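Cow rumen GH26 endo-mannanase (Metagenome, PDB 6UEH) probably cleaves internal beta-1,4-mannosidic linkages in mannans and galactomannans, as an endo-acting glycoside hydrolase of family 26. Local coordinates at residues H312-V318 and N362-S367; Y263-F269 and A325-K331. All coordinates share one frame; numbering follows the deposited sequence.

Interaction 1 of 2, residues H312-V318 and N362-S367; sequences HEAEGNV and NLYAWS. With ACT (acetate ion), chain D.
The rings of Tyr-364 and Trp-366 both meet Gly-316 O, joining the loops that follow strands 306-309 and 357-362, neighbours in the (beta/alpha)8 barrel of this family 26 hydrolase. Gly-316 O lies 3.8 Å above the plane of the Tyr-364 ring, over its centre, and accepts a hydrogen bond from Trp-366 NE1 at 2.8 Å. The N-H...O angle is 147°, and the donor lies in the carbonyl plane. Glu-315 is fully extended (chi1 180°), which brings its carboxylate to the indole edge of Trp-366 and past CB of Tyr-364, its plane at 89° to the phenol ring. Its OE2 comes 3.5 Å from Trp-366 CD1. One water links OE1 to Tyr-364 N and another links OE2 to Ser-367 OG, while Ser-370 gives OE1 a direct bond. Tyr-364 OH rests 3.4 Å from Glu-313 CG, against the aliphatic part of a side chain whose OE1 is held by Trp-326. Asn-362 lies alongside His-312; its OD1, bonded also to Arg-309, accepts a weak hydrogen bond from Glu-313 N (3.3 Å). At the barrel mouth, the edge of the imidazole meets an acetate, His-312 NE2 donating to OXT at 2.9 Å.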
ATOM      1  N   HIS A 312      12.722  -0.871  -0.185  1.00 14.99           N
ATOM      2  CA  HIS A 312      11.304  -1.172  -0.336  1.00 15.94           C
ATOM      3  C   HIS A 312      10.924  -2.544   0.219  1.00 17.81           C
ATOM      4  O   HIS A 312      11.793  -3.371   0.506  1.00 18.40           O
ATOM      5  CB  HIS A 312      10.908  -1.071  -1.813  1.00 15.69           C
ATOM      6  CG  HIS A 312      11.501  -2.140  -2.678  1.00 15.49           C
ATOM      7  ND1 HIS A 312      12.861  -2.322  -2.811  1.00 15.70           N
ATOM      8  CD2 HIS A 312      10.917  -3.076  -3.463  1.00 16.78           C
ATOM      9  CE1 HIS A 312      13.089  -3.331  -3.633  1.00 16.90           C
ATOM     10  NE2 HIS A 312      11.926  -3.804  -4.045  1.00 17.65           N
ATOM     11  N   GLU A 313       9.618  -2.763   0.372  1.00 17.64           N
ATOM     12  CA  GLU A 313       9.064  -4.019   0.882  1.00 17.97           C
ATOM     13  C   GLU A 313       9.753  -4.469   2.167  1.00 18.37           C
ATOM     14  O   GLU A 313      10.017  -5.656   2.358  1.00 19.29           O
ATOM     15  CB  GLU A 313       9.165  -5.114  -0.184  1.00 18.34           C
ATOM     16  CG  GLU A 313       8.385  -4.811  -1.455  1.00 18.28           C
ATOM     17  CD  GLU A 313       8.423  -5.959  -2.456  1.00 20.30           C
ATOM     18  OE1 GLU A 313       9.126  -6.956  -2.199  1.00 20.69           O
ATOM     19  OE2 GLU A 313       7.751  -5.865  -3.506  1.00 19.88           O
ATOM     20  N   ALA A 314      10.026  -3.509   3.045  1.00 18.01           N
ATOM     21  CA  ALA A 314      10.883  -3.726   4.209  1.00 19.22           C
ATOM     22  C   ALA A 314      10.408  -4.841   5.138  1.00 20.22           C
ATOM     23  O   ALA A 314      11.173  -5.754   5.453  1.00 21.10           O
ATOM     24  CB  ALA A 314      11.018  -2.435   4.990  1.00 19.54           C
ATOM     25  N   GLU A 315       9.160  -4.762   5.586  1.00 20.16           N
ATOM     26  CA  GLU A 315       8.648  -5.739   6.540  1.00 21.15           C
ATOM     27  C   GLU A 315       8.602  -7.145   5.950  1.00 22.46           C
ATOM     28  O   GLU A 315       8.899  -8.123   6.637  1.00 24.81           O
ATOM     29  CB  GLU A 315       7.254  -5.348   7.035  1.00 20.20           C
ATOM     30  CG  GLU A 315       6.677  -6.349   8.030  1.00 21.06           C
ATOM     31  CD  GLU A 315       5.302  -5.966   8.544  1.00 21.33           C
ATOM     32  OE1 GLU A 315       4.783  -4.903   8.142  1.00 20.26           O
ATOM     33  OE2 GLU A 315       4.741  -6.737   9.352  1.00 21.88           O
ATOM     34  N   GLY A 316       8.239  -7.242   4.676  1.00 22.55           N
ATOM     35  CA  GLY A 316       8.009  -8.535   4.059  1.00 24.85           C
ATOM     36  C   GLY A 316       6.771  -9.169   4.666  1.00 26.86           C
ATOM     37  O   GLY A 316       5.708  -8.550   4.706  1.00 26.49           O
ATOM     38  N   ASN A 317       6.903 -10.401   5.144  1.00 28.98           N
ATOM     39  CA  ASN A 317       5.811 -11.047   5.862  1.00 31.24           C
ATOM     40  C   ASN A 317       5.760 -10.556   7.306  1.00 30.01           C
ATOM     41  O   ASN A 317       6.773 -10.109   7.845  1.00 29.27           O
ATOM     42  CB  ASN A 317       5.956 -12.566   5.802  1.00 35.56           C
ATOM     43  CG  ASN A 317       5.641 -13.123   4.428  1.00 37.93           C
ATOM     44  OD1 ASN A 317       4.619 -12.789   3.830  1.00 38.94           O
ATOM     45  ND2 ASN A 317       6.529 -13.963   3.911  1.00 39.41           N
ATOM     46  N   VAL A 318       4.580 -10.642   7.917  1.00 29.88           N
ATOM     47  CA  VAL A 318       4.303  -9.999   9.203  1.00 29.02           C
ATOM     48  C   VAL A 318       5.368 -10.253  10.276  1.00 28.68           C
ATOM     49  O   VAL A 318       5.641 -11.395  10.650  1.00 30.58           O
ATOM     50  CB  VAL A 318       2.922 -10.433   9.753  1.00 30.98           C
ATOM     51  CG1 VAL A 318       2.765 -11.953   9.720  1.00 33.25           C
ATOM     52  CG2 VAL A 318       2.705  -9.882  11.156  1.00 31.06           C
ATOM     53  N   ASN A 362       7.473   1.892   1.266  1.00 15.98           N
ATOM     54  CA  ASN A 362       6.496   0.817   1.328  1.00 17.15           C
ATOM     55  C   ASN A 362       6.028   0.582   2.757  1.00 16.54           C
ATOM     56  O   ASN A 362       6.802   0.702   3.706  1.00 17.01           O
ATOM     57  CB  ASN A 362       7.074  -0.482   0.754  1.00 17.89           C
ATOM     58  CG  ASN A 362       6.871  -0.606  -0.748  1.00 19.35           C
ATOM     59  OD1 ASN A 362       7.832  -0.687  -1.508  1.00 20.43           O
ATOM     60  ND2 ASN A 362       5.617  -0.637  -1.176  1.00 20.28           N
ATOM     61  N   LEU A 363       4.751   0.268   2.903  1.00 15.51           N
ATOM     62  CA  LEU A 363       4.227  -0.239   4.159  1.00 16.11           C
ATOM     63  C   LEU A 363       3.335  -1.424   3.840  1.00 17.41           C
ATOM     64  O   LEU A 363       2.809  -1.530   2.731  1.00 16.31           O
ATOM     65  CB  LEU A 363       3.449   0.838   4.923  1.00 15.92           C
ATOM     66  CG  LEU A 363       4.242   1.973   5.578  1.00 15.19           C
ATOM     67  CD1 LEU A 363       3.300   3.012   6.165  1.00 16.70           C
ATOM     68  CD2 LEU A 363       5.169   1.434   6.651  1.00 18.43           C
ATOM     69  N   TYR A 364       3.179  -2.322   4.803  1.00 18.72           N
ATOM     70  CA  TYR A 364       2.198  -3.388   4.677  1.00 21.23           C
ATOM     71  C   TYR A 364       1.081  -3.165   5.688  1.00 22.25           C
ATOM     72  O   TYR A 364       1.148  -2.245   6.500  1.00 22.85           O
ATOM     73  CB  TYR A 364       2.856  -4.755   4.861  1.00 22.63           C
ATOM     74  CG  TYR A 364       3.679  -5.167   3.662  1.00 21.92           C
ATOM     75  CD1 TYR A 364       3.093  -5.826   2.589  1.00 21.94           C
ATOM     76  CD2 TYR A 364       5.035  -4.875   3.591  1.00 22.11           C
ATOM     77  CE1 TYR A 364       3.839  -6.196   1.484  1.00 21.91           C
ATOM     78  CE2 TYR A 364       5.789  -5.243   2.492  1.00 22.25           C
ATOM     79  CZ  TYR A 364       5.186  -5.902   1.441  1.00 22.84           C
ATOM     80  OH  TYR A 364       5.930  -6.267   0.344  1.00 23.48           O
ATOM     81  N   ALA A 365       0.046  -3.993   5.625  1.00 22.29           N
ATOM     82  CA  ALA A 365      -1.105  -3.824   6.501  1.00 23.74           C
ATOM     83  C   ALA A 365      -1.470  -5.127   7.201  1.00 24.86           C
ATOM     84  O   ALA A 365      -2.642  -5.379   7.477  1.00 25.64           O
ATOM     85  CB  ALA A 365      -2.291  -3.299   5.712  1.00 24.49           C
ATOM     86  N   TRP A 366      -0.464  -5.949   7.487  1.00 20.59           N
ATOM     87  CA  TRP A 366      -0.692  -7.245   8.121  1.00 22.98           C
ATOM     88  C   TRP A 366      -1.315  -7.097   9.506  1.00 24.83           C
ATOM     89  O   TRP A 366      -2.222  -7.840   9.874  1.00 25.52           O
ATOM     90  CB  TRP A 366       0.617  -8.034   8.239  1.00 23.93           C
ATOM     91  CG  TRP A 366       1.398  -8.152   6.967  1.00 23.98           C
ATOM     92  CD1 TRP A 366       2.701  -7.790   6.771  1.00 23.68           C
ATOM     93  CD2 TRP A 366       0.935  -8.672   5.714  1.00 24.79           C
ATOM     94  NE1 TRP A 366       3.076  -8.051   5.477  1.00 24.41           N
ATOM     95  CE2 TRP A 366       2.010  -8.592   4.806  1.00 24.71           C
ATOM     96  CE3 TRP A 366      -0.284  -9.197   5.270  1.00 25.50           C
ATOM     97  CZ2 TRP A 366       1.904  -9.016   3.483  1.00 25.51           C
ATOM     98  CZ3 TRP A 366      -0.388  -9.616   3.955  1.00 25.47           C
ATOM     99  CH2 TRP A 366       0.700  -9.523   3.078  1.00 25.22           C
ATOM    100  N   SER A 367      -0.813  -6.129  10.266  1.00 25.43           N
ATOM    101  CA  SER A 367      -1.245  -5.915  11.638  1.00 25.35           C
ATOM    102  C   SER A 367      -0.990  -4.457  12.008  1.00 25.78           C
ATOM    103  O   SER A 367      -0.343  -3.740  11.247  1.00 25.87           O
ATOM    104  CB  SER A 367      -0.501  -6.861  12.586  1.00 25.34           C
ATOM    105  OG  SER A 367       0.852  -6.469  12.741  1.00 23.51           O
TER
HETATM  106  C   ACT D 603      10.655  -6.631  -6.407  1.00 27.04           C
HETATM  107  O   ACT D 603      11.715  -7.225  -6.107  1.00 26.89           O
HETATM  108  OXT ACT D 603      10.576  -5.436  -6.046  1.00 25.18           O
HETATM  109  CH3 ACT D 603       9.551  -7.314  -7.158  1.00 27.65           C
HETATM  110  O   HOH W   1       9.825  -0.448   2.762  1.00 15.25           O
HETATM  111  O   HOH W   2       5.080  -2.438   7.093  1.00 21.63           O
HETATM  112  O   HOH W   3       3.671  -6.356  11.605  1.00 26.15           O

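Interaction 2 of 2, residues Y263-F269 and A325-K331; sequences YATSSTF and AWFWWGK
Tyr-263 O receives the backbone N-H of Trp-328 at 2.9 Å, tying together two excursions at one end of the (beta/alpha)8 barrel: 263-269, which leads toward helix 280-301, and 325-331, which leads toward helix 334-351. Two aromatic pairs build on this bond. The edge of Phe-327 is directed at the face of Tyr-263 in an offset T-shaped stack, with planes at 76° and Phe-327 CE1 3.4 Å from Tyr-263 CD1. The faces of Phe-327 are covered within the segment, by Trp-326 CD1 over the centre of one and Trp-329 CH2 toward the rim of the other, which probably fixes the ring's tilt. In Trp-328, CG sits between the backbone N and carbonyl carbon (chi1 66°); this sets the indole beside the 263-264 backbone and presents the face of its six-membered ring to the edge of Phe-269, the two centroids 5.2 Å apart. Trp-328 NE1 is bonded to Ile-241 O. The methyl of Thr-265 sits by two carbonyls of the facing segment, CG2 lying 3.4 Å from Ala-325 O and close to Phe-327 O as well. Lys-331 is extended throughout (chi1 -170°) and runs past Thr-265, so that NZ donates to Thr-265 O at 3.0 Å from above the carbonyl plane and to a water 2.9 Å away that also bonds Phe-269 O. A leucine in place of Lys-331 would probably leave Thr-265 O, and the water that bridges to Phe-269 O, each without its lysine partner. The loop's own turn is an ST turn, in which Ser-267 OG, also bonded to Pro-244 O, accepts from Phe-269 N at 2.9 Å.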
ATOM      1  N   TYR A 263      20.270  -9.707  -2.547  1.00 23.54           N
ATOM      2  CA  TYR A 263      19.539  -8.647  -1.868  1.00 22.91           C
ATOM      3  C   TYR A 263      18.692  -9.260  -0.760  1.00 23.28           C
ATOM      4  O   TYR A 263      17.958  -8.560  -0.065  1.00 24.05           O
ATOM      5  CB  TYR A 263      18.662  -7.852  -2.846  1.00 26.14           C
ATOM      6  CG  TYR A 263      17.787  -8.688  -3.764  1.00 29.15           C
ATOM      7  CD1 TYR A 263      16.806  -9.531  -3.254  1.00 30.19           C
ATOM      8  CD2 TYR A 263      17.924  -8.606  -5.144  1.00 32.03           C
ATOM      9  CE1 TYR A 263      16.005 -10.286  -4.087  1.00 33.98           C
ATOM     10  CE2 TYR A 263      17.122  -9.355  -5.986  1.00 35.62           C
ATOM     11  CZ  TYR A 263      16.165 -10.192  -5.451  1.00 36.68           C
ATOM     12  OH  TYR A 263      15.366 -10.942  -6.282  1.00 41.62           O
ATOM     13  N   ALA A 264      18.796 -10.578  -0.616  1.00 24.85           N
ATOM     14  CA  ALA A 264      17.965 -11.324   0.323  1.00 26.84           C
ATOM     15  C   ALA A 264      18.588 -11.378   1.716  1.00 25.63           C
ATOM     16  O   ALA A 264      19.510 -10.625   2.025  1.00 22.42           O
ATOM     17  CB  ALA A 264      17.714 -12.731  -0.197  1.00 26.96           C
ATOM     18  N   THR A 265      18.078 -12.282   2.548  1.00 28.15           N
ATOM     19  CA  THR A 265      18.500 -12.375   3.943  1.00 28.60           C
ATOM     20  C   THR A 265      19.468 -13.531   4.180  1.00 31.13           C
ATOM     21  O   THR A 265      19.549 -14.069   5.285  1.00 33.65           O
ATOM     22  CB  THR A 265      17.285 -12.543   4.876  1.00 29.17           C
ATOM     23  OG1 THR A 265      16.541 -13.705   4.488  1.00 32.34           O
ATOM     24  CG2 THR A 265      16.381 -11.325   4.796  1.00 27.34           C
ATOM     25  N   SER A 266      20.206 -13.903   3.141  1.00 30.32           N
ATOM     26  CA  SER A 266      21.075 -15.072   3.195  1.00 32.67           C
ATOM     27  C   SER A 266      22.556 -14.716   3.319  1.00 31.24           C
ATOM     28  O   SER A 266      23.415 -15.591   3.233  1.00 32.74           O
ATOM     29  CB  SER A 266      20.855 -15.934   1.949  1.00 35.43           C
ATOM     30  OG  SER A 266      20.948 -15.150   0.771  1.00 34.97           O
ATOM     31  N   SER A 267      22.852 -13.437   3.522  1.00 28.81           N
ATOM     32  CA  SER A 267      24.238 -12.982   3.604  1.00 28.01           C
ATOM     33  C   SER A 267      24.741 -12.890   5.041  1.00 28.95           C
ATOM     34  O   SER A 267      23.954 -12.790   5.980  1.00 29.59           O
ATOM     35  CB  SER A 267      24.391 -11.621   2.922  1.00 25.35           C
ATOM     36  OG  SER A 267      25.706 -11.118   3.086  1.00 25.03           O
ATOM     37  N   THR A 268      26.062 -12.924   5.201  1.00 28.69           N
ATOM     38  CA  THR A 268      26.684 -12.736   6.508  1.00 28.91           C
ATOM     39  C   THR A 268      26.880 -11.247   6.795  1.00 26.67           C
ATOM     40  O   THR A 268      27.356 -10.863   7.865  1.00 26.96           O
ATOM     41  CB  THR A 268      28.033 -13.466   6.601  1.00 30.84           C
ATOM     42  OG1 THR A 268      28.875 -13.054   5.517  1.00 29.97           O
ATOM     43  CG2 THR A 268      27.824 -14.973   6.529  1.00 33.21           C
ATOM     44  N   PHE A 269      26.519 -10.422   5.818  1.00 24.77           N
ATOM     45  CA  PHE A 269      26.455  -8.972   5.981  1.00 23.19           C
ATOM     46  C   PHE A 269      25.561  -8.629   7.173  1.00 23.48           C
ATOM     47  O   PHE A 269      24.379  -8.970   7.187  1.00 22.48           O
ATOM     48  CB  PHE A 269      25.923  -8.333   4.689  1.00 21.31           C
ATOM     49  CG  PHE A 269      25.929  -6.826   4.682  1.00 20.21           C
ATOM     50  CD1 PHE A 269      24.862  -6.108   5.199  1.00 20.30           C
ATOM     51  CD2 PHE A 269      26.979  -6.130   4.103  1.00 19.56           C
ATOM     52  CE1 PHE A 269      24.855  -4.721   5.168  1.00 20.08           C
ATOM     53  CE2 PHE A 269      26.980  -4.743   4.067  1.00 19.62           C
ATOM     54  CZ  PHE A 269      25.918  -4.039   4.600  1.00 19.06           C
ATOM     55  N   ALA A 325      11.249 -10.575   6.993  1.00 22.49           N
ATOM     56  CA  ALA A 325      11.761  -9.779   5.885  1.00 22.23           C
ATOM     57  C   ALA A 325      12.417 -10.656   4.825  1.00 23.57           C
ATOM     58  O   ALA A 325      12.986 -11.702   5.141  1.00 24.46           O
ATOM     59  CB  ALA A 325      12.742  -8.744   6.395  1.00 22.45           C
ATOM     60  N   TRP A 326      12.335 -10.239   3.565  1.00 22.70           N
ATOM     61  CA  TRP A 326      13.003 -10.981   2.502  1.00 24.58           C
ATOM     62  C   TRP A 326      14.118 -10.166   1.848  1.00 23.32           C
ATOM     63  O   TRP A 326      14.898 -10.697   1.064  1.00 24.64           O
ATOM     64  CB  TRP A 326      12.001 -11.456   1.444  1.00 25.81           C
ATOM     65  CG  TRP A 326      11.058 -10.412   0.932  1.00 26.28           C
ATOM     66  CD1 TRP A 326      11.378  -9.286   0.231  1.00 25.04           C
ATOM     67  CD2 TRP A 326       9.629 -10.419   1.051  1.00 27.59           C
ATOM     68  NE1 TRP A 326      10.237  -8.582  -0.080  1.00 25.32           N
ATOM     69  CE2 TRP A 326       9.151  -9.259   0.412  1.00 26.83           C
ATOM     70  CE3 TRP A 326       8.709 -11.292   1.644  1.00 29.16           C
ATOM     71  CZ2 TRP A 326       7.793  -8.948   0.348  1.00 27.31           C
ATOM     72  CZ3 TRP A 326       7.362 -10.983   1.579  1.00 29.11           C
ATOM     73  CH2 TRP A 326       6.916  -9.821   0.936  1.00 28.34           C
ATOM     74  N   PHE A 327      14.189  -8.879   2.176  1.00 21.15           N
ATOM     75  CA  PHE A 327      15.308  -8.040   1.757  1.00 20.08           C
ATOM     76  C   PHE A 327      16.249  -7.823   2.939  1.00 20.59           C
ATOM     77  O   PHE A 327      15.802  -7.805   4.087  1.00 19.61           O
ATOM     78  CB  PHE A 327      14.812  -6.701   1.214  1.00 18.78           C
ATOM     79  CG  PHE A 327      14.160  -6.797  -0.136  1.00 20.11           C
ATOM     80  CD1 PHE A 327      14.718  -7.575  -1.138  1.00 22.19           C
ATOM     81  CD2 PHE A 327      12.981  -6.120  -0.400  1.00 19.99           C
ATOM     82  CE1 PHE A 327      14.118  -7.665  -2.380  1.00 22.77           C
ATOM     83  CE2 PHE A 327      12.375  -6.207  -1.641  1.00 20.48           C
ATOM     84  CZ  PHE A 327      12.943  -6.980  -2.630  1.00 21.74           C
ATOM     85  N   TRP A 328      17.542  -7.649   2.668  1.00 20.58           N
ATOM     86  CA  TRP A 328      18.525  -7.590   3.750  1.00 20.71           C
ATOM     87  C   TRP A 328      18.316  -6.391   4.674  1.00 18.23           C
ATOM     88  O   TRP A 328      18.625  -6.464   5.863  1.00 18.02           O
ATOM     89  CB  TRP A 328      19.960  -7.585   3.197  1.00 21.95           C
ATOM     90  CG  TRP A 328      20.358  -6.371   2.389  1.00 20.85           C
ATOM     91  CD1 TRP A 328      20.383  -6.269   1.027  1.00 21.34           C
ATOM     92  CD2 TRP A 328      20.819  -5.107   2.893  1.00 19.98           C
ATOM     93  NE1 TRP A 328      20.815  -5.019   0.652  1.00 19.85           N
ATOM     94  CE2 TRP A 328      21.088  -4.286   1.777  1.00 19.77           C
ATOM     95  CE3 TRP A 328      21.024  -4.588   4.176  1.00 19.41           C
ATOM     96  CZ2 TRP A 328      21.549  -2.974   1.907  1.00 19.14           C
ATOM     97  CZ3 TRP A 328      21.481  -3.284   4.304  1.00 18.76           C
ATOM     98  CH2 TRP A 328      21.740  -2.493   3.174  1.00 19.04           C
ATOM     99  N   TRP A 329      17.771  -5.300   4.147  1.00 15.82           N
ATOM    100  CA  TRP A 329      17.610  -4.097   4.958  1.00 17.01           C
ATOM    101  C   TRP A 329      16.497  -4.212   6.005  1.00 18.18           C
ATOM    102  O   TRP A 329      16.355  -3.337   6.856  1.00 19.20           O
ATOM    103  CB  TRP A 329      17.369  -2.870   4.069  1.00 17.00           C
ATOM    104  CG  TRP A 329      16.352  -3.048   2.976  1.00 16.58           C
ATOM    105  CD1 TRP A 329      14.994  -3.006   3.103  1.00 17.58           C
ATOM    106  CD2 TRP A 329      16.619  -3.264   1.586  1.00 17.59           C
ATOM    107  NE1 TRP A 329      14.398  -3.195   1.878  1.00 17.38           N
ATOM    108  CE2 TRP A 329      15.374  -3.354   0.929  1.00 17.93           C
ATOM    109  CE3 TRP A 329      17.790  -3.396   0.830  1.00 19.11           C
ATOM    110  CZ2 TRP A 329      15.268  -3.570  -0.444  1.00 17.98           C
ATOM    111  CZ3 TRP A 329      17.682  -3.610  -0.533  1.00 19.31           C
ATOM    112  CH2 TRP A 329      16.428  -3.697  -1.156  1.00 18.55           C
ATOM    113  N   GLY A 330      15.723  -5.292   5.957  1.00 18.75           N
ATOM    114  CA  GLY A 330      14.670  -5.506   6.938  1.00 18.79           C
ATOM    115  C   GLY A 330      15.001  -6.625   7.908  1.00 19.91           C
ATOM    116  O   GLY A 330      14.233  -6.924   8.824  1.00 19.69           O
ATOM    117  N   LYS A 331      16.165  -7.231   7.702  1.00 20.35           N
ATOM    118  CA  LYS A 331      16.587  -8.421   8.433  1.00 22.25           C
ATOM    119  C   LYS A 331      16.787  -8.180   9.929  1.00 23.65           C
ATOM    120  O   LYS A 331      16.654  -9.100  10.734  1.00 24.81           O
ATOM    121  CB  LYS A 331      17.883  -8.956   7.817  1.00 21.98           C
ATOM    122  CG  LYS A 331      18.322 -10.322   8.302  1.00 23.96           C
ATOM    123  CD  LYS A 331      19.582 -10.747   7.566  1.00 24.61           C
ATOM    124  CE  LYS A 331      20.060 -12.121   8.007  1.00 27.78           C
ATOM    125  NZ  LYS A 331      21.274 -12.524   7.248  1.00 29.54           N
TER
HETATM  126  O   HOH W   4      21.300 -10.799   4.367  1.00 22.71           O
HETATM  127  O   HOH W   5      15.018 -13.490   1.802  1.00 42.40           O
HETATM  128  O   HOH W   6      23.155 -10.871   8.760  1.00 37.01           O

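How the interactions relate
Interactions 1 and 2 share one loop, since 312-318 and 325-331 both lie between strand 306-309 and helix 334-351, and their centres are 14 Å apart. Two probable hydrogen bonds join them: Trp-326 NE1 with Glu-313 OE1 at 2.9 Å and Trp-329 NE1 with His-312 O, also at 2.9 Å. Packing adds to these, with Tyr-364 OH 3.3 Å from Trp-326 CZ2. An acetate, probably from the crystallisation liquor, is bonded to His-312 and His-240 and lies about 4 Å from the side chain of Phe-327, which suggests that both contacts border one pocket. In clan GH-A barrels the acid/base glutamate follows the fourth strand, here 306-309, consistent with this pocket belonging to the active-site cleft.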